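Local coordinates for protein GH5 (Bacteroidetes bacterium AC2a, PDB 4YHE) that probably hydrolyses beta-glucosidic bonds of cellulose or related glucans, as a beta/alpha-barrel glycoside hydrolase of family 5, at residues 2-8 and 285-290; 218-222 and 279-284; 306-312 and 384-389. All blocks are in the same frame, centred on the assembly; numbering follows the deposited sequence.

Interaction 1: 2-8 and 285-290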
loop_
_atom_site.group_PDB
_atom_site.type_symbol
_atom_site.label_atom_id
_atom_site.label_comp_id
_atom_site.label_asym_id
_atom_site.label_seq_id
_atom_site.Cartn_x
_atom_site.Cartn_y
_atom_site.Cartn_z
ATOM N N PRO A 2 -17.856 -18.007 2.333
ATOM C CA PRO A 2 -16.953 -17.113 3.086
ATOM C C PRO A 2 -16.594 -15.809 2.368
ATOM O O PRO A 2 -16.446 -14.790 3.026
ATOM C CB PRO A 2 -15.712 -17.962 3.317
ATOM C CG PRO A 2 -16.196 -19.376 3.223
ATOM C CD PRO A 2 -17.413 -19.405 2.349
ATOM N N MET A 3 -16.484 -15.820 1.049
ATOM C CA MET A 3 -16.185 -14.582 0.323
ATOM C C MET A 3 -17.317 -13.536 0.410
ATOM O O MET A 3 -17.133 -12.393 -0.000
ATOM C CB MET A 3 -15.878 -14.866 -1.136
ATOM C CG MET A 3 -17.081 -15.151 -2.020
ATOM S SD MET A 3 -16.564 -15.360 -3.727
ATOM C CE MET A 3 -16.439 -17.114 -3.768
ATOM N N ASP A 4 -18.481 -13.924 0.932
ATOM C CA ASP A 4 -19.594 -12.985 1.087
ATOM C C ASP A 4 -19.629 -12.420 2.483
ATOM O O ASP A 4 -20.529 -11.646 2.792
ATOM C CB ASP A 4 -20.946 -13.660 0.767
ATOM C CG ASP A 4 -21.078 -14.035 -0.670
ATOM O OD1 ASP A 4 -20.543 -13.321 -1.511
ATOM O OD2 ASP A 4 -21.737 -15.033 -0.999
ATOM N N ASN A 5 -18.645 -12.734 3.324
ATOM C CA ASN A 5 -18.736 -12.335 4.699
ATOM C C ASN A 5 -18.514 -10.803 4.926
ATOM O O ASN A 5 -18.260 -10.059 3.993
ATOM C CB ASN A 5 -17.852 -13.204 5.586
ATOM C CG ASN A 5 -16.383 -12.870 5.449
ATOM O OD1 ASN A 5 -16.005 -11.939 4.730
ATOM N ND2 ASN A 5 -15.557 -13.616 6.142
ATOM N N GLU A 6 -18.696 -10.356 6.161
ATOM C CA GLU A 6 -18.628 -8.932 6.506
ATOM C C GLU A 6 -17.202 -8.372 6.238
ATOM O O GLU A 6 -17.044 -7.273 5.725
ATOM C CB GLU A 6 -19.059 -8.746 7.969
ATOM C CG GLU A 6 -19.106 -7.315 8.481
ATOM C CD GLU A 6 -19.136 -7.186 10.022
ATOM O OE1 GLU A 6 -19.276 -8.209 10.732
ATOM O OE2 GLU A 6 -19.004 -6.042 10.534
ATOM N N ALA A 7 -16.180 -9.153 6.552
ATOM C CA ALA A 7 -14.805 -8.724 6.342
ATOM C C ALA A 7 -14.483 -8.414 4.894
ATOM O O ALA A 7 -13.902 -7.358 4.627
ATOM C CB ALA A 7 -13.841 -9.747 6.894
ATOM N N VAL A 8 -14.843 -9.304 3.963
ATOM C CA VAL A 8 -14.529 -9.119 2.561
ATOM C C VAL A 8 -15.336 -7.961 2.025
ATOM O O VAL A 8 -14.852 -7.222 1.178
ATOM C CB VAL A 8 -14.756 -10.389 1.712
ATOM C CG1 VAL A 8 -14.590 -10.116 0.224
ATOM C CG2 VAL A 8 -13.790 -11.487 2.162
ATOM N N ILE A 285 -9.364 -14.452 -0.216
ATOM C CA ILE A 285 -10.734 -13.999 -0.441
ATOM C C ILE A 285 -11.705 -15.187 -0.319
ATOM O O ILE A 285 -12.726 -15.094 0.361
ATOM C CB ILE A 285 -10.924 -13.376 -1.808
ATOM C CG1 ILE A 285 -10.044 -12.129 -2.012
ATOM C CG2 ILE A 285 -12.405 -13.042 -2.047
ATOM C CD1 ILE A 285 -10.315 -10.966 -1.084
ATOM N N ARG A 286 -11.373 -16.285 -0.997
ATOM C CA ARG A 286 -12.219 -17.485 -1.034
ATOM C C ARG A 286 -12.484 -18.055 0.368
ATOM O O ARG A 286 -13.478 -18.728 0.588
ATOM C CB ARG A 286 -11.557 -18.516 -1.973
ATOM C CG ARG A 286 -12.364 -19.757 -2.266
ATOM C CD ARG A 286 -11.791 -20.595 -3.406
ATOM N NE ARG A 286 -10.449 -21.144 -3.139
ATOM C CZ ARG A 286 -9.842 -22.067 -3.906
ATOM N NH1 ARG A 286 -10.446 -22.542 -4.988
ATOM N NH2 ARG A 286 -8.621 -22.513 -3.596
ATOM N N ARG A 287 -11.591 -17.756 1.309
ATOM C CA ARG A 287 -11.668 -18.148 2.684
ATOM C C ARG A 287 -12.263 -17.063 3.585
ATOM O O ARG A 287 -12.216 -17.202 4.787
ATOM C CB ARG A 287 -10.245 -18.444 3.227
ATOM C CG ARG A 287 -9.401 -19.330 2.345
ATOM C CD ARG A 287 -9.846 -20.773 2.445
ATOM N NE ARG A 287 -9.781 -21.280 3.817
ATOM C CZ ARG A 287 -8.652 -21.572 4.480
ATOM N NH1 ARG A 287 -7.449 -21.439 3.926
ATOM N NH2 ARG A 287 -8.724 -22.017 5.721
ATOM N N GLY A 288 -12.780 -15.983 3.026
ATOM C CA GLY A 288 -13.334 -14.894 3.833
ATOM C C GLY A 288 -12.315 -13.946 4.449
ATOM O O GLY A 288 -12.631 -13.250 5.436
ATOM N N VAL A 289 -11.112 -13.916 3.879
ATOM C CA VAL A 289 -10.042 -13.022 4.363
ATOM C C VAL A 289 -9.840 -11.926 3.323
ATOM O O VAL A 289 -9.461 -12.211 2.211
ATOM C CB VAL A 289 -8.692 -13.764 4.619
ATOM C CG1 VAL A 289 -7.588 -12.764 4.944
ATOM C CG2 VAL A 289 -8.831 -14.777 5.750
ATOM N N PRO A 290 -10.100 -10.649 3.676
ATOM C CA PRO A 290 -9.903 -9.606 2.655
ATOM C C PRO A 290 -8.452 -9.354 2.294
ATOM O O PRO A 290 -7.538 -9.558 3.113
ATOM C CB PRO A 290 -10.508 -8.337 3.275
ATOM C CG PRO A 290 -10.759 -8.687 4.709
ATOM C CD PRO A 290 -10.531 -10.123 4.967
HETATM O O HOH W 1 -15.992 -18.134 -0.494
#

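Interaction 2: 218-222 and 279-284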
loop_
_atom_site.group_PDB
_atom_site.type_symbol
_atom_site.label_atom_id
_atom_site.label_comp_id
_atom_site.label_asym_id
_atom_site.label_seq_id
_atom_site.Cartn_x
_atom_site.Cartn_y
_atom_site.Cartn_z
ATOM N N PRO A 218 3.143 -10.295 -3.415
ATOM C CA PRO A 218 1.998 -11.209 -3.298
ATOM C C PRO A 218 2.344 -12.697 -3.164
ATOM O O PRO A 218 1.809 -13.388 -2.293
ATOM C CB PRO A 218 1.200 -10.934 -4.575
ATOM C CG PRO A 218 1.536 -9.541 -4.943
ATOM C CD PRO A 218 2.991 -9.360 -4.544
ATOM N N ASP A 219 3.210 -13.217 -4.017
ATOM C CA ASP A 219 3.534 -14.633 -3.912
ATOM C C ASP A 219 4.248 -15.013 -2.627
ATOM O O ASP A 219 3.902 -16.040 -2.031
ATOM C CB ASP A 219 4.261 -15.111 -5.150
ATOM C CG ASP A 219 3.329 -15.151 -6.364
ATOM O OD1 ASP A 219 2.088 -15.292 -6.174
ATOM O OD2 ASP A 219 3.812 -15.012 -7.477
ATOM N N LEU A 220 5.210 -14.195 -2.169
ATOM C CA LEU A 220 5.910 -14.521 -0.929
ATOM C C LEU A 220 4.947 -14.392 0.250
ATOM O O LEU A 220 5.106 -15.055 1.277
ATOM C CB LEU A 220 7.151 -13.650 -0.729
ATOM C CG LEU A 220 8.287 -13.834 -1.747
ATOM C CD1 LEU A 220 9.442 -12.912 -1.367
ATOM C CD2 LEU A 220 8.769 -15.277 -1.751
ATOM N N THR A 221 3.925 -13.555 0.075
ATOM C CA THR A 221 2.854 -13.419 1.060
ATOM C C THR A 221 2.004 -14.694 1.135
ATOM O O THR A 221 1.903 -15.336 2.197
ATOM C CB THR A 221 1.966 -12.173 0.742
ATOM O OG1 THR A 221 2.786 -11.007 0.703
ATOM C CG2 THR A 221 0.886 -11.975 1.821
ATOM N N VAL A 222 1.400 -15.057 0.005
ATOM C CA VAL A 222 0.613 -16.275 -0.097
ATOM C C VAL A 222 1.390 -17.470 0.483
ATOM O O VAL A 222 0.836 -18.283 1.223
ATOM C CB VAL A 222 0.193 -16.526 -1.554
ATOM C CG1 VAL A 222 -0.333 -17.933 -1.803
ATOM C CG2 VAL A 222 -0.845 -15.501 -2.001
ATOM N N ARG A 279 -3.973 -16.257 -7.166
ATOM C CA ARG A 279 -3.363 -16.814 -5.966
ATOM C C ARG A 279 -3.845 -16.137 -4.680
ATOM O O ARG A 279 -4.111 -16.790 -3.696
ATOM C CB ARG A 279 -1.838 -16.837 -6.126
ATOM C CG ARG A 279 -1.462 -17.832 -7.225
ATOM C CD ARG A 279 0.020 -18.129 -7.311
ATOM N NE ARG A 279 0.786 -17.025 -7.848
ATOM C CZ ARG A 279 0.934 -16.725 -9.141
ATOM N NH1 ARG A 279 0.335 -17.412 -10.091
ATOM N NH2 ARG A 279 1.706 -15.697 -9.473
ATOM N N LEU A 280 -4.027 -14.823 -4.731
ATOM C CA LEU A 280 -4.563 -14.064 -3.620
ATOM C C LEU A 280 -6.045 -14.380 -3.385
ATOM O O LEU A 280 -6.531 -14.495 -2.265
ATOM C CB LEU A 280 -4.415 -12.581 -3.932
ATOM C CG LEU A 280 -2.977 -12.036 -3.929
ATOM C CD1 LEU A 280 -2.988 -10.589 -4.433
ATOM C CD2 LEU A 280 -2.392 -12.136 -2.531
ATOM N N PHE A 281 -6.759 -14.477 -4.471
ATOM C CA PHE A 281 -8.166 -14.825 -4.371
ATOM C C PHE A 281 -8.347 -16.168 -3.697
ATOM O O PHE A 281 -9.064 -16.274 -2.718
ATOM C CB PHE A 281 -8.819 -14.799 -5.717
ATOM C CG PHE A 281 -10.272 -15.202 -5.662
ATOM C CD1 PHE A 281 -11.251 -14.277 -5.335
ATOM C CD2 PHE A 281 -10.637 -16.512 -5.884
ATOM C CE1 PHE A 281 -12.574 -14.640 -5.254
ATOM C CE2 PHE A 281 -11.971 -16.895 -5.807
ATOM C CZ PHE A 281 -12.932 -15.963 -5.489
ATOM N N ASN A 282 -7.618 -17.183 -4.145
ATOM C CA ASN A 282 -7.774 -18.514 -3.592
ATOM C C ASN A 282 -7.253 -18.674 -2.157
ATOM O O ASN A 282 -7.846 -19.412 -1.323
ATOM C CB ASN A 282 -7.112 -19.541 -4.526
ATOM C CG ASN A 282 -7.819 -19.662 -5.861
ATOM O OD1 ASN A 282 -9.037 -19.599 -5.948
ATOM N ND2 ASN A 282 -7.051 -19.849 -6.909
ATOM N N MET A 283 -6.146 -18.013 -1.844
ATOM C CA MET A 283 -5.584 -18.120 -0.515
ATOM C C MET A 283 -6.405 -17.370 0.550
ATOM O O MET A 283 -6.524 -17.826 1.673
ATOM C CB MET A 283 -4.147 -17.603 -0.498
ATOM C CG MET A 283 -3.425 -17.877 0.796
ATOM S SD MET A 283 -3.079 -19.642 0.983
ATOM C CE MET A 283 -2.111 -19.649 2.486
ATOM N N TYR A 284 -6.973 -16.225 0.186
ATOM C CA TYR A 284 -7.518 -15.311 1.157
ATOM C C TYR A 284 -9.039 -15.079 0.885
ATOM O O TYR A 284 -9.882 -15.472 1.688
ATOM C CB TYR A 284 -6.705 -14.000 1.168
ATOM C CG TYR A 284 -5.223 -14.207 1.525
ATOM C CD1 TYR A 284 -4.855 -14.843 2.690
ATOM C CD2 TYR A 284 -4.210 -13.764 0.670
ATOM C CE1 TYR A 284 -3.502 -15.029 3.028
ATOM C CE2 TYR A 284 -2.866 -13.973 0.968
ATOM C CZ TYR A 284 -2.511 -14.596 2.132
ATOM O OH TYR A 284 -1.137 -14.798 2.425
HETATM O O HOH W 2 -0.653 -16.876 3.844
#

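Interaction 3: 306-312 and 384-389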
loop_
_atom_site.group_PDB
_atom_site.type_symbol
_atom_site.label_atom_id
_atom_site.label_comp_id
_atom_site.label_asym_id
_atom_site.label_seq_id
_atom_site.Cartn_x
_atom_site.Cartn_y
_atom_site.Cartn_z
ATOM N N ASP A 306 1.731 5.698 -26.096
ATOM C CA ASP A 306 2.180 4.951 -24.898
ATOM C C ASP A 306 1.242 5.111 -23.681
ATOM O O ASP A 306 0.934 4.127 -22.968
ATOM C CB ASP A 306 3.614 5.315 -24.470
ATOM C CG ASP A 306 4.683 4.831 -25.449
ATOM O OD1 ASP A 306 4.397 4.054 -26.379
ATOM O OD2 ASP A 306 5.850 5.198 -25.232
ATOM N N GLU A 307 0.779 6.331 -23.460
ATOM C CA GLU A 307 -0.153 6.589 -22.376
ATOM C C GLU A 307 -1.407 5.739 -22.517
ATOM O O GLU A 307 -1.940 5.306 -21.522
ATOM C CB GLU A 307 -0.493 8.089 -22.244
ATOM C CG GLU A 307 -1.284 8.462 -20.975
ATOM C CD GLU A 307 -0.491 8.343 -19.665
ATOM O OE1 GLU A 307 0.693 7.912 -19.700
ATOM O OE2 GLU A 307 -1.057 8.692 -18.594
ATOM N N GLU A 308 -1.853 5.458 -23.744
ATOM C CA GLU A 308 -3.047 4.606 -23.890
ATOM C C GLU A 308 -2.824 3.203 -23.327
ATOM O O GLU A 308 -3.752 2.591 -22.764
ATOM C CB GLU A 308 -3.528 4.543 -25.345
ATOM C CG GLU A 308 -4.176 5.843 -25.860
ATOM C CD GLU A 308 -5.383 6.284 -25.053
ATOM O OE1 GLU A 308 -6.258 5.465 -24.798
ATOM O OE2 GLU A 308 -5.460 7.457 -24.674
ATOM N N PHE A 309 -1.589 2.696 -23.445
ATOM C CA PHE A 309 -1.268 1.422 -22.837
ATOM C C PHE A 309 -1.315 1.424 -21.313
ATOM O O PHE A 309 -1.749 0.460 -20.743
ATOM C CB PHE A 309 0.081 0.908 -23.315
ATOM C CG PHE A 309 0.014 0.308 -24.682
ATOM C CD1 PHE A 309 -0.359 -1.010 -24.851
ATOM C CD2 PHE A 309 0.275 1.089 -25.805
ATOM C CE1 PHE A 309 -0.442 -1.563 -26.132
ATOM C CE2 PHE A 309 0.199 0.547 -27.068
ATOM C CZ PHE A 309 -0.175 -0.773 -27.232
ATOM N N ARG A 310 -0.843 2.498 -20.680
ATOM C CA ARG A 310 -0.981 2.695 -19.243
ATOM C C ARG A 310 -2.467 2.694 -18.785
ATOM O O ARG A 310 -2.827 2.070 -17.787
ATOM C CB ARG A 310 -0.258 3.987 -18.842
ATOM C CG ARG A 310 -0.279 4.264 -17.336
ATOM C CD ARG A 310 -0.107 5.738 -17.058
ATOM N NE ARG A 310 0.160 6.050 -15.674
ATOM C CZ ARG A 310 0.108 7.266 -15.123
ATOM N NH1 ARG A 310 -0.268 8.322 -15.808
ATOM N NH2 ARG A 310 0.390 7.414 -13.852
ATOM N N LEU A 311 -3.327 3.361 -19.536
ATOM C CA LEU A 311 -4.749 3.393 -19.215
ATOM C C LEU A 311 -5.370 2.014 -19.375
ATOM O O LEU A 311 -6.148 1.609 -18.528
ATOM C CB LEU A 311 -5.501 4.432 -20.062
ATOM C CG LEU A 311 -5.036 5.873 -19.982
ATOM C CD1 LEU A 311 -5.983 6.816 -20.740
ATOM C CD2 LEU A 311 -4.970 6.332 -18.537
ATOM N N TYR A 312 -4.992 1.307 -20.444
ATOM C CA TYR A 312 -5.380 -0.092 -20.667
ATOM C C TYR A 312 -4.950 -0.962 -19.505
ATOM O O TYR A 312 -5.719 -1.724 -18.983
ATOM C CB TYR A 312 -4.796 -0.639 -21.985
ATOM C CG TYR A 312 -4.997 -2.113 -22.160
ATOM C CD1 TYR A 312 -6.277 -2.633 -22.415
ATOM C CD2 TYR A 312 -3.932 -3.009 -22.075
ATOM C CE1 TYR A 312 -6.482 -3.984 -22.550
ATOM C CE2 TYR A 312 -4.130 -4.368 -22.245
ATOM C CZ TYR A 312 -5.414 -4.851 -22.480
ATOM O OH TYR A 312 -5.660 -6.175 -22.639
ATOM N N ALA A 384 -8.047 -3.367 -26.393
ATOM C CA ALA A 384 -6.680 -2.905 -26.104
ATOM C C ALA A 384 -6.123 -2.036 -27.239
ATOM O O ALA A 384 -6.368 -2.300 -28.416
ATOM C CB ALA A 384 -5.754 -4.085 -25.870
ATOM N N PRO A 385 -5.307 -1.032 -26.900
ATOM C CA PRO A 385 -4.885 -0.078 -27.932
ATOM C C PRO A 385 -3.812 -0.596 -28.910
ATOM O O PRO A 385 -3.152 -1.615 -28.692
ATOM C CB PRO A 385 -4.328 1.077 -27.107
ATOM C CG PRO A 385 -3.765 0.400 -25.871
ATOM C CD PRO A 385 -4.690 -0.745 -25.585
ATOM N N GLU A 386 -3.612 0.159 -29.971
ATOM C CA GLU A 386 -2.681 -0.226 -31.030
ATOM C C GLU A 386 -1.237 0.176 -30.732
ATOM O O GLU A 386 -0.980 1.299 -30.314
ATOM C CB GLU A 386 -3.137 0.500 -32.281
ATOM C CG GLU A 386 -2.483 0.085 -33.569
ATOM C CD GLU A 386 -3.288 0.633 -34.731
ATOM O OE1 GLU A 386 -3.706 1.816 -34.675
ATOM O OE2 GLU A 386 -3.547 -0.144 -35.658
ATOM N N SER A 387 -0.285 -0.720 -30.960
ATOM C CA SER A 387 1.106 -0.376 -30.734
ATOM C C SER A 387 1.554 0.770 -31.642
ATOM O O SER A 387 1.071 0.910 -32.770
ATOM C CB SER A 387 2.000 -1.590 -30.962
ATOM O OG SER A 387 3.352 -1.195 -31.011
ATOM N N SER A 388 2.492 1.577 -31.156
ATOM C CA SER A 388 3.084 2.625 -31.982
ATOM C C SER A 388 4.516 2.242 -32.383
ATOM O O SER A 388 5.339 3.118 -32.666
ATOM C CB SER A 388 3.017 3.995 -31.270
ATOM O OG SER A 388 3.809 4.027 -30.081
ATOM N N ARG A 389 4.792 0.931 -32.410
ATOM C CA ARG A 389 6.074 0.368 -32.881
ATOM C C ARG A 389 5.927 -0.864 -33.785
ATOM O O ARG A 389 4.818 -1.281 -34.148
ATOM C CB ARG A 389 6.950 -0.008 -31.690
ATOM C CG ARG A 389 7.490 1.192 -30.930
ATOM C CD ARG A 389 6.928 1.304 -29.535
ATOM N NE ARG A 389 7.412 2.513 -28.868
ATOM C CZ ARG A 389 7.287 2.770 -27.571
ATOM N NH1 ARG A 389 6.698 1.897 -26.783
ATOM N NH2 ARG A 389 7.762 3.900 -27.051
HETATM O O HOH W 3 2.560 3.069 -27.961
#

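Interaction 1: 2-8 and 285-290
Asn5 reaches Gly288 with its side-chain amide. CB leaves the backbone pointing at 285-290, and the first torsion (chi1 75°) tucks CG between the backbone N and the carbonyl carbon. CG then lies 3.8 Å from the carbonyl O of Gly288. At the tip the two amide atoms part company. ND2 gives its hydrogen to Gly288 O at 3.0 Å, nearly straight, in the carbonyl plane and on a lone pair. OD1 turns back to its own segment and accepts from Val8 N, also at 3.0 Å, so Asn5 is the N-cap of helix 6-13. With both ends of the amide bonded, its flip is fixed.

Gly288 is itself a helix terminator. Its positive phi makes it the C-prime residue of a Schellman motif that closes helix 270-285, with Gly288 N bonded to Ile285 O and Val289 N to Tyr284 O. Thus the N-terminal cap of one helix is bonded to the C-terminal turn of another, just before barrel strand 291-296 begins.

Apolar atoms fill in around this bond. Val8 lays CG2 on the Gly288 carbonyl carbon at 3.7 Å, while Ala7 CB meets Pro290 CD at 3.8 Å. Nearer the chain start, Met3 CB packs on Ile285 CG2 at 4.0 Å, and Pro2 CB lies against the turn at Arg287 and Gly288. A water ties Met3 N to Arg286 O, 2.8 Å from each. Beyond the two segments, Val8 and Ile285 both rest on Arg325.

Interaction 2: 218-222 and 279-284
The Tyr284 ring meets Val222 and Thr221 of helix 218-224: Val222 CG2 approaches it obliquely, 3.9 Å from Tyr284 CE2, and the phenol oxygen ends beside the backbone of both residues. Met283 CG of its own helix lies over the centre of one face, and Leu280 CD2 is in plane at the edge. A water sits 2.6 Å from Tyr284 OH and gives a weak hydrogen bond to Val222 O.

The second flat group is the guanidinium of Arg279, which meets the Asp219 carboxylate side-on with two nitrogens, one to each oxygen. NE bonds OD1 at 2.7 Å and almost straight; OD1 lies in the guanidinium plane, yet NE stands above the carboxylate plane. NH2 takes the syn lone pair of OD2 at 3.0 Å, more bent. The two planes are 46° apart, so the pair is twisted. A bend at chi3 (-72°) brings the guanidinium alongside Asp219.

Between these groups Val222 is a knob seated among Arg279, Leu280, Met283 and Tyr284. Its CG2 touches Leu280 CD2 at 3.7 Å, and CG1 faces Met283 CG. The short axes run 10.1 Å apart at 20°, nearly parallel. Inward, Thr221, Leu280 and Tyr284 rest on strand 236-242, and Leu280 and Tyr284 also on strand 291-296: two neighbouring helices packed round the outside of a TIM barrel.

Interaction 3: 306-312 and 384-389
The chain from Ala384 to Ser387 is extended and runs against the direction of helix 306-312, Ala384 lying by Tyr312, Pro385 by Phe309 with 6.4 Å between their CA atoms, and Ser388, beyond it, by Asp306. Pro385 is the centrepiece. Its CG stands over the centre of the Phe309 ring, 3.7 Å from the centroid and 7° off the normal, a well-aligned CH-pi contact. With CG anti to the carbonyl carbon (chi1 -78°), the Phe309 ring lies beneath Pro385. The chain then passes round the far end of the ring: Pro385 O is 3.4 Å from Phe309 CZ, and Ser387 N comes in at the edge, near the plane.

One turn along the helix, Tyr312 receives Ala384. The methyl CB lies over one face, displaced toward the rim, 3.6 Å from the centroid in a second CH-pi contact, while Pro385 CD packs on Tyr312 CB. The Tyr312 hydroxyl is hydrogen-bonded to Glu270.

At the other end the contact turns polar. Arg389 crosses Asp306 at about a right angle; its NH2 is 2.9 Å from Asp306 OD2, a salt bridge whose hydrogen bond is weak, bent to 122°. Asp306 OD1 lies over the guanidinium face. Water does tidier work here, accepting from Ser388 OG and donating to Asp306 OD1, 2.6 Å each way. Ser387 OG takes the Arg389 N-H in an ST turn and also bonds Glu256. Arg389 has a second acidic partner in Asp263.

The C-terminal tail therefore lies along helix 304-323, which follows barrel strand 291-296; helix 377-382 also touches Tyr312, helix 246-249 flanks Phe309, and helix 357-369 packs against Leu311.

How the interactions relate
Interactions 1 and 2 share one element, helix 270-285: interaction 2 packs its last turns against a neighbouring barrel helix, and interaction 1 covers its C-terminal end with the start of the chain. They touch where Arg286 N probably bonds Phe281 O and where Met3 packs on Phe281. Interaction 3 stands apart, its centre about 29 Å from that of interaction 2, and holds the opposite chain end. All are partly buried; from the chain centre to the contact centres, interaction 2 is nearest (about 16 Å), then interaction 1 (about 20 Å), then interaction 3 (about 26 Å). Chemistry follows place: helix capping, knob packing edged by a salt bridge, and CH-pi contacts giving way to charge and water.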